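Local coordinates for toxin secretion ATP-binding protein (Vibrio parahaemolyticus RIMD 2210633, PDB 3B79) that probably serves a membrane-bound, ATP-driven toxin exporter, of which this chain is the N-terminal peptidase C39-like domain, at residues Leu32-Asp36 and Gly37-Pro41. Residues are numbered along the deposited sequence; the frame is centred on the assembly and turned at random.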
ATOM      1  N   LEU A  32      -7.555 -15.817  -7.145  1.00 23.96           N
ATOM      2  CA  LEU A  32      -8.364 -14.595  -7.041  1.00 22.67           C
ATOM      3  C   LEU A  32      -8.834 -14.083  -8.399  1.00 22.22           C
ATOM      4  O   LEU A  32      -8.133 -14.156  -9.395  1.00 22.68           O
ATOM      5  CB  LEU A  32      -7.565 -13.496  -6.332  1.00 22.50           C
ATOM      6  CG  LEU A  32      -7.230 -13.862  -4.889  1.00 22.41           C
ATOM      7  CD1 LEU A  32      -6.414 -12.723  -4.319  1.00 21.93           C
ATOM      8  CD2 LEU A  32      -8.431 -14.190  -3.998  1.00 25.14           C
ATOM      9  N   PRO A  33     -10.080 -13.569  -8.460  1.00 21.15           N
ATOM     10  CA  PRO A  33     -10.577 -13.038  -9.729  1.00 21.20           C
ATOM     11  C   PRO A  33     -10.160 -11.618 -10.032  1.00 21.02           C
ATOM     12  O   PRO A  33     -10.862 -10.647  -9.679  1.00 20.00           O
ATOM     13  CB  PRO A  33     -12.102 -13.092  -9.557  1.00 20.88           C
ATOM     14  CG  PRO A  33     -12.285 -12.942  -8.061  1.00 22.43           C
ATOM     15  CD  PRO A  33     -11.102 -13.586  -7.397  1.00 21.89           C
ATOM     16  N   LEU A  34      -8.991 -11.476 -10.647  1.00 21.31           N
ATOM     17  CA  LEU A  34      -8.445 -10.149 -10.949  1.00 22.22           C
ATOM     18  C   LEU A  34      -9.233  -9.319 -11.982  1.00 23.31           C
ATOM     19  O   LEU A  34      -9.948  -9.872 -12.870  1.00 25.21           O
ATOM     20  CB  LEU A  34      -6.989 -10.306 -11.463  1.00 22.34           C
ATOM     21  CG  LEU A  34      -6.050 -11.118 -10.572  1.00 22.57           C
ATOM     22  CD1 LEU A  34      -4.660 -11.268 -11.270  1.00 23.52           C
ATOM     23  CD2 LEU A  34      -5.885 -10.476  -9.202  1.00 22.61           C
ATOM     24  N   SER A  35      -9.105  -7.995 -11.904  1.00 25.18           N
ATOM     25  CA  SER A  35      -9.672  -7.056 -12.908  1.00 26.90           C
ATOM     26  C   SER A  35      -8.645  -6.473 -13.829  1.00 28.21           C
ATOM     27  O   SER A  35      -7.767  -5.717 -13.372  1.00 28.81           O
ATOM     28  CB  SER A  35     -10.322  -5.867 -12.203  1.00 28.15           C
ATOM     29  OG  SER A  35     -11.404  -6.341 -11.461  1.00 29.40           O
ATOM     30  N   ASP A  36      -8.746  -6.792 -15.128  0.50 28.46           N
ATOM     31  CA  ASP A  36      -7.772  -6.313 -16.120  0.50 28.93           C
ATOM     32  C   ASP A  36      -6.396  -6.714 -15.598  0.50 27.67           C
ATOM     33  O   ASP A  36      -5.439  -5.938 -15.694  0.50 28.54           O
ATOM     34  CB  ASP A  36      -7.887  -4.780 -16.311  0.50 29.49           C
ATOM     35  CG  ASP A  36      -7.164  -4.254 -17.568  0.50 31.29           C
ATOM     36  OD1 ASP A  36      -6.871  -5.036 -18.502  0.50 32.81           O
ATOM     37  OD2 ASP A  36      -6.895  -3.031 -17.616  0.50 32.75           O
ATOM     38  N   GLY A  37      -6.325  -7.922 -15.023  1.00 26.87           N
ATOM     39  CA  GLY A  37      -5.086  -8.515 -14.548  1.00 25.79           C
ATOM     40  C   GLY A  37      -4.518  -7.950 -13.253  1.00 23.35           C
ATOM     41  O   GLY A  37      -3.361  -8.210 -12.936  1.00 24.62           O
ATOM     42  N   LYS A  38      -5.327  -7.181 -12.522  1.00 21.29           N
ATOM     43  CA  LYS A  38      -4.849  -6.438 -11.356  1.00 19.71           C
ATOM     44  C   LYS A  38      -5.715  -6.674 -10.118  1.00 17.78           C
ATOM     45  O   LYS A  38      -6.934  -6.918 -10.176  1.00 18.04           O
ATOM     46  CB  LYS A  38      -4.865  -4.946 -11.639  1.00 21.08           C
ATOM     47  CG  LYS A  38      -3.888  -4.461 -12.748  1.00 24.34           C
ATOM     48  CD  LYS A  38      -3.997  -2.943 -12.884  1.00 25.66           C
ATOM     49  CE  LYS A  38      -3.098  -2.329 -13.987  1.00 29.13           C
ATOM     50  NZ  LYS A  38      -3.340  -0.819 -14.105  1.00 34.36           N
ATOM     51  N   LEU A  39      -5.054  -6.563  -8.978  1.00 15.06           N
ATOM     52  CA  LEU A  39      -5.773  -6.500  -7.707  1.00 14.68           C
ATOM     53  C   LEU A  39      -6.619  -5.224  -7.618  1.00 15.34           C
ATOM     54  O   LEU A  39      -6.325  -4.206  -8.266  1.00 17.19           O
ATOM     55  CB  LEU A  39      -4.778  -6.517  -6.553  1.00 15.37           C
ATOM     56  CG  LEU A  39      -4.148  -7.851  -6.185  1.00 16.72           C
ATOM     57  CD1 LEU A  39      -3.192  -7.617  -5.031  1.00 17.48           C
ATOM     58  CD2 LEU A  39      -5.199  -8.858  -5.736  1.00 18.88           C
ATOM     59  N   THR A  40      -7.683  -5.301  -6.826  1.00 13.52           N
ATOM     60  CA  THR A  40      -8.495  -4.119  -6.494  1.00 14.20           C
ATOM     61  C   THR A  40      -8.616  -4.100  -4.977  1.00 12.52           C
ATOM     62  O   THR A  40      -8.286  -5.074  -4.320  1.00 13.07           O
ATOM     63  CB  THR A  40      -9.902  -4.254  -7.094  1.00 13.65           C
ATOM     64  OG1 THR A  40     -10.552  -5.313  -6.386  1.00 14.09           O
ATOM     65  CG2 THR A  40      -9.834  -4.552  -8.575  1.00 15.97           C
ATOM     66  N   PRO A  41      -9.137  -2.996  -4.421  1.00 12.91           N
ATOM     67  CA  PRO A  41      -9.354  -2.964  -2.977  1.00 12.69           C
ATOM     68  C   PRO A  41     -10.256  -4.097  -2.453  1.00 11.85           C
ATOM     69  O   PRO A  41     -10.114  -4.528  -1.311  1.00 12.92           O
ATOM     70  CB  PRO A  41      -9.982  -1.584  -2.735  1.00 13.33           C
ATOM     71  CG  PRO A  41      -9.378  -0.735  -3.851  1.00 15.15           C
ATOM     72  CD  PRO A  41      -9.437  -1.689  -5.054  1.00 14.28           C
TER
HETATM   73  O   HOH W   1      -8.276 -10.114 -15.260  1.00 31.36           O
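Ser35 and Lys38 pair their backbones across a tight reversal of the chain, a worked example of how a two-residue turn brings neighbouring side chains together. Ser35 N donates to Lys38 O at 3.0 Å, the donor lying in the carbonyl plane on a lone pair, with an N-H...O angle of 154°. The return bond from Lys38 N to Ser35 O has the same length but is less well directed, because the donor sits above the carbonyl plane. Asp36 and Gly37 form the bend between them, both with positive phi. A water molecule links Leu34 O with Gly37 N, donating a hydrogen bond to the former and accepting one from the latter, each 2.9 Å from the water oxygen.

Leu34 can be followed outward along this frame. Its CB rests against Lys38 O, 3.6 Å away. CG stands anti to the carbonyl carbon (chi1 -53°), and from there the two methyls part: CD1 reaches the backbone of Gly37, 3.7 Å from Gly37 O, while CD2 lies close to Lys38 O and meets Leu39 CD2 at 3.9 Å. The two leucine side chains cross obliquely through these methyls. Leu39 CD2 also lies 4.3 Å from Leu32 CD1, and all three leucines continue onto Leu43 or helix 44-51, with Leu39 in addition touching Leu8 and Leu9 of helix 7-18. On the Ser35 side, Thr40 CG2 lies 3.7 Å from Ser35 OG, a van der Waals contact between methyl and hydroxyl oxygen.

Beyond the turn, Leu39 N is hydrogen-bonded to Asp6 OD2. The whole is a type I' beta turn of the kind that closes two-residue beta hairpins, here with a single antiparallel hydrogen-bonded pair and no regular strands, set at the surface of the peptidase C39-like domain in the connection between helices 25-29 and 44-51.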